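Local coordinates for fiber (Bovine adenovirus 4, PDB 4UE0), which forms the trimeric head domain of the viral fibre, the capsid protein that probably attaches the virus to a receptor on the host cell, at residues I21-Q26 / L38-F43; V49-F54 / S98-S103; C74-P79 / S104-I109. All coordinates share one frame; numbering follows the deposited sequence. Where two conformers were deposited one is given.

Contact 1: I21-Q26 / L38-F43; sequences IALGWQ and LNCSQF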
ATOM      1  N   ILE A  21       4.956   7.836  15.993  1.00 13.98           N
ATOM      2  CA  ILE A  21       4.790   7.460  14.603  1.00 14.73           C
ATOM      3  C   ILE A  21       6.137   7.589  13.926  1.00 15.66           C
ATOM      4  O   ILE A  21       6.990   8.384  14.346  1.00 18.47           O
ATOM      5  CB  ILE A  21       3.753   8.270  13.837  1.00 16.12           C
ATOM      6  CG1 ILE A  21       4.139   9.721  13.663  1.00 18.68           C
ATOM      7  CG2 ILE A  21       2.409   8.090  14.452  1.00 17.75           C
ATOM      8  CD1 ILE A  21       3.337  10.379  12.566  1.00 18.09           C
ATOM      9  N   ALA A  22       6.366   6.746  12.926  1.00 13.88           N
ATOM     10  CA  ALA A  22       7.657   6.721  12.247  1.00 15.50           C
ATOM     11  C   ALA A  22       7.438   6.877  10.750  1.00 13.56           C
ATOM     12  O   ALA A  22       6.812   6.028  10.109  1.00 14.29           O
ATOM     13  CB  ALA A  22       8.437   5.461  12.569  1.00 16.94           C
ATOM     14  N   LEU A  23       7.956   7.982  10.231  1.00 14.30           N
ATOM     15  CA  LEU A  23       7.815   8.382   8.830  1.00 13.94           C
ATOM     16  C   LEU A  23       9.091   8.169   8.053  1.00 15.65           C
ATOM     17  O   LEU A  23      10.186   8.367   8.581  1.00 18.63           O
ATOM     18  CB  LEU A  23       7.429   9.847   8.742  1.00 15.77           C
ATOM     19  CG  LEU A  23       6.145  10.250   9.461  1.00 16.34           C
ATOM     20  CD1 LEU A  23       6.033  11.775   9.556  1.00 18.78           C
ATOM     21  CD2 LEU A  23       4.965   9.667   8.721  1.00 15.63           C
ATOM     22  N   GLY A  24       8.923   7.762   6.810  1.00 15.37           N
ATOM     23  CA  GLY A  24      10.011   7.671   5.856  1.00 16.26           C
ATOM     24  C   GLY A  24       9.645   8.476   4.648  1.00 15.90           C
ATOM     25  O   GLY A  24       8.464   8.628   4.310  1.00 16.63           O
ATOM     26  N   TRP A  25      10.640   9.015   3.982  1.00 16.70           N
ATOM     27  CA  TRP A  25      10.411   9.770   2.761  1.00 18.60           C
ATOM     28  C   TRP A  25      11.481   9.445   1.744  1.00 19.78           C
ATOM     29  O   TRP A  25      12.608   9.029   2.104  1.00 21.61           O
ATOM     30  CB  TRP A  25      10.363  11.279   3.050  1.00 21.38           C
ATOM     31  CG  TRP A  25      11.639  11.825   3.636  1.00 22.87           C
ATOM     32  CD1 TRP A  25      11.953  11.974   4.978  1.00 23.32           C
ATOM     33  CD2 TRP A  25      12.784  12.269   2.909  1.00 28.02           C
ATOM     34  NE1 TRP A  25      13.222  12.482   5.101  1.00 27.91           N
ATOM     35  CE2 TRP A  25      13.754  12.669   3.851  1.00 27.31           C
ATOM     36  CE3 TRP A  25      13.089  12.368   1.548  1.00 29.27           C
ATOM     37  CZ2 TRP A  25      15.021  13.168   3.467  1.00 32.55           C
ATOM     38  CZ3 TRP A  25      14.349  12.859   1.164  1.00 33.78           C
ATOM     39  CH2 TRP A  25      15.292  13.258   2.120  1.00 38.18           C
ATOM     40  N   GLN A  26      11.113   9.595   0.466  1.00 19.76           N
ATOM     41  CA  GLN A  26      12.059   9.400  -0.643  0.50 20.42           C
ATOM     42  C   GLN A  26      11.719  10.359  -1.774  1.00 19.62           C
ATOM     43  O   GLN A  26      10.545  10.686  -2.019  1.00 20.20           O
ATOM     44  CB  GLN A  26      12.060   7.960  -1.214  0.50 21.45           C
ATOM     45  CG  GLN A  26      11.873   6.809  -0.238  0.50 28.47           C
ATOM     46  CD  GLN A  26      11.318   5.559  -0.921  0.50 31.35           C
ATOM     47  OE1 GLN A  26      10.478   4.837  -0.363  0.50 30.98           O
ATOM     48  NE2 GLN A  26      11.772   5.310  -2.147  0.50 32.78           N
ATOM     49  N   LEU A  38       6.021   9.331   0.698  1.00 12.80           N
ATOM     50  CA  LEU A  38       5.915   9.465   2.143  1.00 13.26           C
ATOM     51  C   LEU A  38       5.301   8.190   2.687  1.00 12.45           C
ATOM     52  O   LEU A  38       4.230   7.785   2.235  1.00 13.10           O
ATOM     53  CB  LEU A  38       5.021  10.650   2.535  1.00 13.48           C
ATOM     54  CG  LEU A  38       4.863  10.912   4.031  1.00 14.74           C
ATOM     55  CD1 LEU A  38       6.184  11.205   4.719  1.00 15.65           C
ATOM     56  CD2 LEU A  38       3.884  12.055   4.277  1.00 17.88           C
ATOM     57  N   ASN A  39       5.949   7.573   3.665  1.00 13.49           N
ATOM     58  CA  ASN A  39       5.314   6.479   4.305  1.00 15.01           C
ATOM     59  C   ASN A  39       5.380   6.512   5.792  1.00 13.65           C
ATOM     60  O   ASN A  39       6.092   7.292   6.387  1.00 14.59           O
ATOM     61  CB  ASN A  39       5.813   5.201   3.756  1.00 17.53           C
ATOM     62  CG  ASN A  39       7.262   5.048   3.917  1.00 17.31           C
ATOM     63  OD1 ASN A  39       7.851   5.420   4.946  1.00 22.61           O
ATOM     64  ND2 ASN A  39       7.894   4.536   2.870  1.00 26.90           N
ATOM     65  N   CYS A  40       4.559   5.670   6.375  1.00 12.12           N
ATOM     66  CA  CYS A  40       4.426   5.600   7.807  1.00 12.06           C
ATOM     67  C   CYS A  40       4.268   4.162   8.213  1.00 11.57           C
ATOM     68  O   CYS A  40       3.477   3.429   7.632  1.00 11.67           O
ATOM     69  CB  CYS A  40       3.185   6.397   8.203  1.00 14.91           C
ATOM     70  SG  CYS A  40       2.986   6.729   9.960  1.00 16.74           S
ATOM     71  N   SER A  41       5.012   3.762   9.237  1.00 10.89           N
ATOM     72  CA  SER A  41       4.827   2.427   9.808  1.00 11.20           C
ATOM     73  C   SER A  41       3.524   2.332  10.580  1.00 10.29           C
ATOM     74  O   SER A  41       2.910   3.367  10.920  1.00 11.26           O
ATOM     75  CB  SER A  41       6.008   2.054  10.704  1.00 11.64           C
ATOM     76  OG  SER A  41       7.204   1.871   9.967  1.00 12.83           O
ATOM     77  N   GLN A  42       3.062   1.118  10.872  1.00 10.51           N
ATOM     78  CA  GLN A  42       1.933   0.975  11.761  1.00 10.44           C
ATOM     79  C   GLN A  42       2.202   1.682  13.098  1.00  9.91           C
ATOM     80  O   GLN A  42       3.335   1.816  13.537  1.00 11.29           O
ATOM     81  CB  GLN A  42       1.587  -0.488  11.980  1.00 10.74           C
ATOM     82  CG  GLN A  42       2.641  -1.274  12.731  1.00 10.97           C
ATOM     83  CD  GLN A  42       2.302  -2.744  12.759  1.00 10.61           C
ATOM     84  OE1 GLN A  42       2.076  -3.368  11.720  1.00 11.04           O
ATOM     85  NE2 GLN A  42       2.230  -3.311  13.946  1.00 12.11           N
ATOM     86  N   PHE A  43       1.126   2.146  13.717  1.00 10.59           N
ATOM     87  CA  PHE A  43       1.250   2.810  14.998  1.00 11.41           C
ATOM     88  C   PHE A  43      -0.019   2.614  15.797  1.00 11.54           C
ATOM     89  O   PHE A  43      -1.084   2.307  15.260  1.00 12.05           O
ATOM     90  CB  PHE A  43       1.558   4.298  14.833  1.00 11.86           C
ATOM     91  CG  PHE A  43       0.433   5.107  14.227  1.00 13.32           C
ATOM     92  CD1 PHE A  43       0.251   5.117  12.848  1.00 14.23           C
ATOM     93  CD2 PHE A  43      -0.434   5.829  15.008  1.00 14.13           C
ATOM     94  CE1 PHE A  43      -0.777   5.837  12.269  1.00 15.01           C
ATOM     95  CE2 PHE A  43      -1.472   6.544  14.437  1.00 13.34           C
ATOM     96  CZ  PHE A  43      -1.645   6.537  13.066  1.00 13.86           C
TER
HETATM   97  O   HOH W   1       4.697   4.511  12.870  1.00 17.30           O
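Gly24 and Asn39 pair through both of their backbone groups, the hydrogen-bonded pair of an antiparallel hairpin whose strand axes come within 4.6 Å of each other at 156°. Asn39 N donates to Gly24 O at 2.8 Å, almost straight, and Gly24 N returns the bond to Asn39 O at 2.9 Å. Two residues further along, past the non-hydrogen-bonded pair of Leu23 and Cys40, Ser41 N donates to Ala22 O at 3.0 Å with the donor lying nearly in line with the carbonyl. The strand geometry of the second segment ends at Cys40, so this last bond reaches just past it. From there the chains diverge, and a water takes over the bridging: it accepts from Ala22 N and probably donates to Gln42 O.

The apolar contacts lie mainly on the face that carries Leu23, Cys40 and Leu38. Leu23 CD2 packs against Cys40 SG at 3.8 Å, and Leu23 CB lies 4.4 Å from Leu38 CD1. At the open end, Ile21 and Phe43 run side by side in the same direction. Ile21 CG2 sits 3.9 Å from the centroid of the Phe43 ring and 23° off its normal, a CH-pi contact over one face, displaced toward the rim. Phe43 reaches this place because its CG stands between its own backbone N and carbonyl carbon (chi1 67°).

Strands 8-16 and 114-120 flank the hairpin in a four-stranded antiparallel sheet. Leu60 of helix 58-61 touches Leu23, Trp25 and Leu38, whereas Ser41 OG is hydrogen-bonded to Ser117 and Thr119 of the second subunit.

Contact 2: V49-F54 / S98-S103; sequences VTTIYF and SINFSS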
ATOM      1  N   VAL A  49      -7.477  10.692  18.307  1.00 15.51           N
ATOM      2  CA  VAL A  49      -6.926  11.776  17.529  1.00 17.90           C
ATOM      3  C   VAL A  49      -7.487  11.839  16.119  1.00 15.23           C
ATOM      4  O   VAL A  49      -7.808  10.818  15.481  1.00 15.13           O
ATOM      5  CB  VAL A  49      -5.400  11.782  17.451  1.00 23.49           C
ATOM      6  CG1 VAL A  49      -4.760  11.837  18.819  1.00 28.19           C
ATOM      7  CG2 VAL A  49      -4.899  10.612  16.689  1.00 24.88           C
ATOM      8  N   THR A  50      -7.602  13.075  15.639  1.00 15.50           N
ATOM      9  CA  THR A  50      -7.934  13.345  14.257  1.00 14.41           C
ATOM     10  C   THR A  50      -6.755  13.930  13.509  1.00 13.71           C
ATOM     11  O   THR A  50      -6.733  13.887  12.282  1.00 15.85           O
ATOM     12  CB  THR A  50      -9.138  14.304  14.128  1.00 19.89           C
ATOM     13  OG1 THR A  50      -8.905  15.496  14.881  1.00 27.70           O
ATOM     14  CG2 THR A  50     -10.372  13.654  14.653  1.00 21.88           C
ATOM     15  N   THR A  51      -5.816  14.526  14.221  1.00 13.08           N
ATOM     16  CA  THR A  51      -4.685  15.207  13.590  1.00 12.55           C
ATOM     17  C   THR A  51      -3.413  14.934  14.363  1.00 12.30           C
ATOM     18  O   THR A  51      -3.422  15.003  15.596  1.00 15.58           O
ATOM     19  CB  THR A  51      -4.886  16.743  13.531  1.00 15.68           C
ATOM     20  OG1 THR A  51      -6.185  17.056  13.001  1.00 17.58           O
ATOM     21  CG2 THR A  51      -3.790  17.415  12.736  1.00 15.40           C
ATOM     22  N   ILE A  52      -2.346  14.596  13.650  1.00 11.61           N
ATOM     23  CA  ILE A  52      -1.006  14.526  14.202  1.00 11.32           C
ATOM     24  C   ILE A  52      -0.193  15.598  13.512  1.00 11.92           C
ATOM     25  O   ILE A  52      -0.175  15.669  12.290  1.00 14.41           O
ATOM     26  CB  ILE A  52      -0.364  13.150  13.962  1.00 11.79           C
ATOM     27  CG1 ILE A  52      -1.138  12.068  14.711  1.00 12.01           C
ATOM     28  CG2 ILE A  52       1.086  13.160  14.371  1.00 13.33           C
ATOM     29  CD1 ILE A  52      -0.714  10.651  14.344  1.00 13.95           C
ATOM     30  N   TYR A  53       0.446  16.466  14.293  1.00 12.31           N
ATOM     31  CA  TYR A  53       1.229  17.553  13.722  1.00 13.17           C
ATOM     32  C   TYR A  53       2.577  17.626  14.424  1.00 13.74           C
ATOM     33  O   TYR A  53       2.738  17.166  15.561  1.00 14.21           O
ATOM     34  CB  TYR A  53       0.468  18.883  13.842  1.00 13.93           C
ATOM     35  CG  TYR A  53       0.099  19.225  15.234  1.00 13.84           C
ATOM     36  CD1 TYR A  53       1.048  19.718  16.133  1.00 15.32           C
ATOM     37  CD2 TYR A  53      -1.176  18.997  15.697  1.00 15.64           C
ATOM     38  CE1 TYR A  53       0.726  19.953  17.434  1.00 15.84           C
ATOM     39  CE2 TYR A  53      -1.513  19.289  17.010  1.00 16.98           C
ATOM     40  CZ  TYR A  53      -0.544  19.759  17.884  1.00 16.98           C
ATOM     41  OH  TYR A  53      -0.872  20.013  19.205  1.00 22.96           O
ATOM     42  N   PHE A  54       3.536  18.234  13.760  1.00 13.90           N
ATOM     43  CA  PHE A  54       4.874  18.342  14.275  1.00 15.79           C
ATOM     44  C   PHE A  54       5.669  19.281  13.378  1.00 15.65           C
ATOM     45  O   PHE A  54       5.266  19.614  12.268  1.00 17.19           O
ATOM     46  CB  PHE A  54       5.545  16.955  14.347  1.00 16.33           C
ATOM     47  CG  PHE A  54       5.638  16.262  13.021  1.00 15.81           C
ATOM     48  CD1 PHE A  54       4.561  15.525  12.524  1.00 15.72           C
ATOM     49  CD2 PHE A  54       6.796  16.359  12.272  1.00 17.28           C
ATOM     50  CE1 PHE A  54       4.652  14.908  11.298  1.00 16.16           C
ATOM     51  CE2 PHE A  54       6.898  15.744  11.058  1.00 17.81           C
ATOM     52  CZ  PHE A  54       5.832  15.018  10.570  1.00 17.12           C
ATOM     53  N   SER A  98       1.092  18.506   9.051  1.00 13.14           N
ATOM     54  CA  SER A  98      -0.144  18.012   9.619  1.00 12.87           C
ATOM     55  C   SER A  98      -0.602  16.764   8.862  1.00 11.27           C
ATOM     56  O   SER A  98      -0.703  16.776   7.635  1.00 13.01           O
ATOM     57  CB  SER A  98      -1.218  19.088   9.533  1.00 13.39           C
ATOM     58  OG  SER A  98      -0.869  20.214  10.318  1.00 16.03           O
ATOM     59  N   ILE A  99      -0.869  15.722   9.645  1.00 11.33           N
ATOM     60  CA  ILE A  99      -1.433  14.466   9.177  1.00 11.17           C
ATOM     61  C   ILE A  99      -2.860  14.442   9.692  1.00 10.60           C
ATOM     62  O   ILE A  99      -3.093  14.310  10.894  1.00 11.73           O
ATOM     63  CB  ILE A  99      -0.643  13.249   9.727  1.00 11.59           C
ATOM     64  CG1 ILE A  99       0.833  13.306   9.310  1.00 12.61           C
ATOM     65  CG2 ILE A  99      -1.271  11.944   9.238  1.00 12.14           C
ATOM     66  CD1 ILE A  99       1.723  12.336  10.034  1.00 14.17           C
ATOM     67  N   ASN A 100      -3.806  14.572   8.776  1.00 11.02           N
ATOM     68  CA  ASN A 100      -5.214  14.623   9.126  1.00 11.38           C
ATOM     69  C   ASN A 100      -5.904  13.355   8.741  1.00 10.78           C
ATOM     70  O   ASN A 100      -5.840  12.939   7.573  1.00 11.29           O
ATOM     71  CB  ASN A 100      -5.894  15.817   8.468  1.00 12.98           C
ATOM     72  CG  ASN A 100      -5.771  17.043   9.310  1.00 15.01           C
ATOM     73  OD1 ASN A 100      -6.435  17.153  10.354  1.00 17.95           O
ATOM     74  ND2 ASN A 100      -4.947  17.975   8.889  1.00 17.28           N
ATOM     75  N   PHE A 101      -6.567  12.743   9.695  1.00 11.15           N
ATOM     76  CA  PHE A 101      -7.385  11.537   9.477  1.00 10.91           C
ATOM     77  C   PHE A 101      -8.817  11.962   9.202  1.00 11.56           C
ATOM     78  O   PHE A 101      -9.314  12.903   9.817  1.00 13.80           O
ATOM     79  CB  PHE A 101      -7.269  10.607  10.690  1.00 10.99           C
ATOM     80  CG  PHE A 101      -5.871  10.141  10.897  1.00 10.76           C
ATOM     81  CD1 PHE A 101      -5.369   9.067  10.192  1.00 11.59           C
ATOM     82  CD2 PHE A 101      -5.022  10.827  11.740  1.00 13.17           C
ATOM     83  CE1 PHE A 101      -4.057   8.676  10.336  1.00 12.13           C
ATOM     84  CE2 PHE A 101      -3.709  10.428  11.881  1.00 12.58           C
ATOM     85  CZ  PHE A 101      -3.222   9.367  11.172  1.00 12.32           C
ATOM     86  N   SER A 102      -9.499  11.225   8.346  1.00 11.31           N
ATOM     87  CA  SER A 102     -10.845  11.590   7.937  1.00 11.77           C
ATOM     88  C   SER A 102     -11.835  11.566   9.079  1.00 12.87           C
ATOM     89  O   SER A 102     -12.840  12.286   9.047  1.00 13.88           O
ATOM     90  CB  SER A 102     -11.278  10.665   6.814  1.00 11.34           C
ATOM     91  OG  SER A 102     -11.142   9.300   7.168  1.00 11.26           O
ATOM     92  N   SER A 103     -11.600  10.717  10.079  1.00 12.29           N
ATOM     93  CA  SER A 103     -12.398  10.671  11.277  1.00 14.16           C
ATOM     94  C   SER A 103     -11.463  10.298  12.422  1.00 12.52           C
ATOM     95  O   SER A 103     -10.304   9.909  12.202  1.00 13.63           O
ATOM     96  CB  SER A 103     -13.614   9.760  11.082  1.00 18.98           C
ATOM     97  OG  SER A 103     -13.283   8.450  10.911  1.00 21.95           O
TER
HETATM   98  O   HOH W   2      -8.627  15.741  10.759  1.00 36.60           O
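The edge of the second four-stranded antiparallel sheet of the head's beta-sandwich is formed here, where strand 51-55, outermost in its sheet within the chain, lies along strand 96-101. The axes of the short segments are 178° apart, practically exactly antiparallel. Ile52 and Ile99 make the hydrogen-bonded pair: Ile99 N donates to Ile52 O at 2.7 Å, and Ile52 N to Ile99 O at 2.9 Å, this second donor lying in the carbonyl plane. Just before strand 51-54 begins, Thr50 O already accepts from Phe101 N.

The inward face carries Ile52 and Ile99, whose CB atoms are 4.2 Å apart. Each isoleucine also meets an aromatic residue at the ring's edge. Ile52 CD1 approaches Phe101 CE2 at 3.9 Å, and Ile99 CD1 comes to Phe54 CE1, so no ring face is used in either contact. Ile21 and Leu23 of strand 19-29 lie against this apolar surface, consistent with sandwich packing between the two sheets.

Polar groups mark the other face, which bears Thr51, Tyr53, Ser98 and Asn100, with the Tyr53 ring turned edge-to-face to Phe16. Thr51 and Asn100 point the same way, side by side. With OG1 beside its backbone N (chi1 -49°), Thr51 donates this hydroxyl to Asn100 OD1 at 2.7 Å, from 37° above the carbonyl plane. A water 2.6 Å from Asn100 OD1 probably donates to it and also lies within hydrogen-bonding distance of Thr50 O.

Contact 3: C74-P79 / S104-I109; sequences CTQQLP and SLEPNI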
ATOM      1  N   CYS A  74      -5.557   4.275   5.487  1.00  9.20           N
ATOM      2  CA  CYS A  74      -5.156   3.278   6.452  1.00  9.33           C
ATOM      3  C   CYS A  74      -6.381   2.694   7.090  1.00  9.21           C
ATOM      4  O   CYS A  74      -7.502   3.155   6.839  1.00 10.09           O
ATOM      5  CB  CYS A  74      -4.193   3.888   7.482  1.00 10.65           C
ATOM      6  SG  CYS A  74      -4.930   5.136   8.526  1.00 11.71           S
ATOM      7  N   THR A  75      -6.193   1.670   7.933  1.00  9.54           N
ATOM      8  CA  THR A  75      -7.314   1.008   8.582  1.00  9.40           C
ATOM      9  C   THR A  75      -7.016   0.727  10.046  1.00  9.58           C
ATOM     10  O   THR A  75      -5.877   0.689  10.486  1.00 10.26           O
ATOM     11  CB  THR A  75      -7.682  -0.327   7.900  1.00 10.96           C
ATOM     12  OG1 THR A  75      -6.655  -1.303   8.125  1.00 11.78           O
ATOM     13  CG2 THR A  75      -7.958  -0.154   6.400  1.00 11.35           C
ATOM     14  N   GLN A  76      -8.111   0.495  10.762  1.00  9.94           N
ATOM     15  CA  GLN A  76      -8.073  -0.172  12.069  1.00 10.11           C
ATOM     16  C   GLN A  76      -9.109  -1.299  12.081  1.00 11.24           C
ATOM     17  O   GLN A  76     -10.162  -1.198  11.457  1.00 11.75           O
ATOM     18  CB  GLN A  76      -8.421   0.775  13.219  1.00 10.93           C
ATOM     19  CG  GLN A  76      -7.378   1.842  13.467  1.00 11.23           C
ATOM     20  CD  GLN A  76      -7.798   2.741  14.597  1.00 11.44           C
ATOM     21  OE1 GLN A  76      -8.864   3.365  14.555  1.00 12.18           O
ATOM     22  NE2 GLN A  76      -6.994   2.800  15.651  1.00 12.66           N
ATOM     23  N   GLN A  77      -8.769  -2.367  12.778  1.00 10.96           N
ATOM     24  CA  GLN A  77      -9.663  -3.502  12.988  1.00 11.96           C
ATOM     25  C   GLN A  77     -10.269  -3.373  14.362  1.00 15.27           C
ATOM     26  O   GLN A  77      -9.558  -3.388  15.369  1.00 16.39           O
ATOM     27  CB  GLN A  77      -8.886  -4.791  12.856  1.00 12.89           C
ATOM     28  CG  GLN A  77      -9.718  -6.031  13.096  1.00 13.43           C
ATOM     29  CD  GLN A  77      -8.988  -7.299  12.795  1.00 13.17           C
ATOM     30  OE1 GLN A  77      -8.338  -7.411  11.782  1.00 13.92           O
ATOM     31  NE2 GLN A  77      -9.129  -8.279  13.663  1.00 17.23           N
ATOM     32  N   LEU A  78     -11.588  -3.197  14.376  1.00 17.02           N
ATOM     33  CA  LEU A  78     -12.317  -2.942  15.612  1.00 21.63           C
ATOM     34  C   LEU A  78     -12.507  -4.234  16.384  1.00 23.81           C
ATOM     35  O   LEU A  78     -12.329  -5.322  15.849  1.00 22.71           O
ATOM     36  CB  LEU A  78     -13.643  -2.277  15.300  1.00 24.65           C
ATOM     37  CG  LEU A  78     -13.609  -0.775  15.044  1.00 31.19           C
ATOM     38  CD1 LEU A  78     -12.255  -0.163  14.739  1.00 33.78           C
ATOM     39  CD2 LEU A  78     -14.585  -0.447  13.931  1.00 36.76           C
ATOM     40  N   PRO A  79     -12.849  -4.125  17.669  1.00 28.74           N
ATOM     41  CA  PRO A  79     -12.967  -5.345  18.466  1.00 30.32           C
ATOM     42  C   PRO A  79     -13.945  -6.402  17.912  1.00 28.68           C
ATOM     43  O   PRO A  79     -13.716  -7.597  18.111  1.00 35.68           O
ATOM     44  CB  PRO A  79     -13.448  -4.824  19.813  1.00 34.79           C
ATOM     45  CG  PRO A  79     -12.901  -3.437  19.886  1.00 37.30           C
ATOM     46  CD  PRO A  79     -13.017  -2.912  18.489  1.00 32.19           C
ATOM     47  N   SER A 104     -11.968  10.419  13.639  1.00 13.90           N
ATOM     48  CA  SER A 104     -11.138  10.138  14.796  1.00 13.60           C
ATOM     49  C   SER A 104     -10.744   8.666  14.858  1.00 13.40           C
ATOM     50  O   SER A 104     -11.546   7.777  14.646  1.00 14.20           O
ATOM     51  CB  SER A 104     -11.845  10.579  16.082  1.00 15.60           C
ATOM     52  OG  SER A 104     -13.036   9.846  16.304  1.00 20.37           O
ATOM     53  N   LEU A 105      -9.487   8.437  15.190  1.00 12.05           N
ATOM     54  CA  LEU A 105      -8.990   7.083  15.341  1.00 11.60           C
ATOM     55  C   LEU A 105      -9.530   6.449  16.639  1.00 12.42           C
ATOM     56  O   LEU A 105      -9.863   7.132  17.604  1.00 14.28           O
ATOM     57  CB  LEU A 105      -7.459   7.088  15.351  1.00 12.50           C
ATOM     58  CG  LEU A 105      -6.795   7.641  14.100  1.00 12.83           C
ATOM     59  CD1 LEU A 105      -5.290   7.707  14.305  1.00 13.63           C
ATOM     60  CD2 LEU A 105      -7.092   6.783  12.905  1.00 13.85           C
ATOM     61  N   GLU A 106      -9.650   5.125  16.640  1.00 12.64           N
ATOM     62  CA  GLU A 106      -9.992   4.397  17.854  1.00 13.75           C
ATOM     63  C   GLU A 106      -8.760   4.289  18.741  1.00 13.59           C
ATOM     64  O   GLU A 106      -7.708   3.826  18.291  1.00 14.37           O
ATOM     65  CB  GLU A 106     -10.457   2.979  17.546  0.50 15.21           C
ATOM     66  CG  GLU A 106     -11.657   2.909  16.633  0.50 16.43           C
ATOM     67  CD  GLU A 106     -12.903   3.439  17.285  0.50 19.97           C
ATOM     68  OE1 GLU A 106     -13.103   3.203  18.494  0.50 27.27           O
ATOM     69  OE2 GLU A 106     -13.696   4.089  16.582  0.50 24.57           O
ATOM     70  N   PRO A 107      -8.871   4.653  20.023  1.00 14.37           N
ATOM     71  CA  PRO A 107      -7.724   4.475  20.895  1.00 15.56           C
ATOM     72  C   PRO A 107      -7.302   3.013  21.059  1.00 13.88           C
ATOM     73  O   PRO A 107      -8.144   2.134  21.143  1.00 14.70           O
ATOM     74  CB  PRO A 107      -8.231   5.011  22.249  1.00 17.39           C
ATOM     75  CG  PRO A 107      -9.394   5.901  21.928  1.00 20.29           C
ATOM     76  CD  PRO A 107     -10.013   5.262  20.727  1.00 15.48           C
ATOM     77  N   ASN A 108      -6.001   2.795  21.171  1.00 14.31           N
ATOM     78  CA  ASN A 108      -5.442   1.505  21.593  1.00 15.51           C
ATOM     79  C   ASN A 108      -5.693   0.351  20.618  1.00 15.29           C
ATOM     80  O   ASN A 108      -5.704  -0.806  21.006  1.00 17.25           O
ATOM     81  CB  ASN A 108      -5.893   1.156  23.021  1.00 18.02           C
ATOM     82  CG  ASN A 108      -5.642   2.304  23.978  1.00 20.01           C
ATOM     83  OD1 ASN A 108      -6.551   2.763  24.701  1.00 26.11           O
ATOM     84  ND2 ASN A 108      -4.437   2.816  23.938  1.00 20.23           N
ATOM     85  N   ILE A 109      -5.857   0.703  19.351  1.00 13.41           N
ATOM     86  CA  ILE A 109      -5.961  -0.261  18.287  1.00 13.49           C
ATOM     87  C   ILE A 109      -4.935   0.123  17.223  1.00 11.94           C
ATOM     88  O   ILE A 109      -4.818   1.287  16.840  1.00 11.85           O
ATOM     89  CB  ILE A 109      -7.391  -0.273  17.672  1.00 13.89           C
ATOM     90  CG1 ILE A 109      -8.400  -0.731  18.715  1.00 15.93           C
ATOM     91  CG2 ILE A 109      -7.403  -1.146  16.415  1.00 13.46           C
ATOM     92  CD1 ILE A 109      -9.816  -0.780  18.201  1.00 18.54           C
TER
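Gln76 and Ile109 have the closest CA atoms, 6.6 Å apart, too wide for a strand pair, and no backbone-to-backbone hydrogen bond joins the two segments. The Gln76 side chain spans the gap instead. Its amide makes three hydrogen bonds to the backbone of residues 106-109. OE1 accepts from Glu106 N at 2.8 Å, with the donor in the carbonyl plane and on a lone pair. NE2 donates to Glu106 O at 2.9 Å, again on a lone pair, and to Ile109 O at 2.9 Å, this time from 46° above that carbonyl's plane. Both acceptors lie close to the amide plane of Gln76, and this three-way grip fixes the rotation of the group.

The target is a type II beta turn, Glu106 to Ile109, in the loop between strands 96-101 and 114-120. Gln76 stands near the end of edge strand 70-77, so its side chain ties the turn to the rim of the sheet. An extended chain beyond CG (chi2 179°) carries the amide across to it, and Tyr86 OH adds a weak hydrogen bond to OE1.

The Ile109 side chain packs on one side of this network: CG2 against Gln77 O at 3.3 Å and Gln76 CB at 3.9 Å, and CD1 against Pro79 CD at 3.9 Å, the two side chains crossing at about a right angle. In one of the two conformers of Glu106, Leu78 CD1 similarly crosses its chain, meeting Glu106 CG at 3.7 Å.

Contact 1 is the buried one, centred about 6 Å from the middle of the chain; contact 2 is partly buried at about 9 Å, and contact 3 lies farthest out at about 16 Å. Contacts 1 and 2 are strand pairings in different sheets, and their apolar faces meet: Leu23 CD1 lies 3.4 Å from Phe54 CZ, and Ile21 CD1 3.6 Å from Ile99 CD1. Contact 3 shares the second sheet with contact 2 but substitutes a side-chain amide for backbone pairing. Phe43 of contact 1 touches both Phe101 and Leu105, thereby linking all three. Contacts 1 and 3 also reach the second subunit of the trimer.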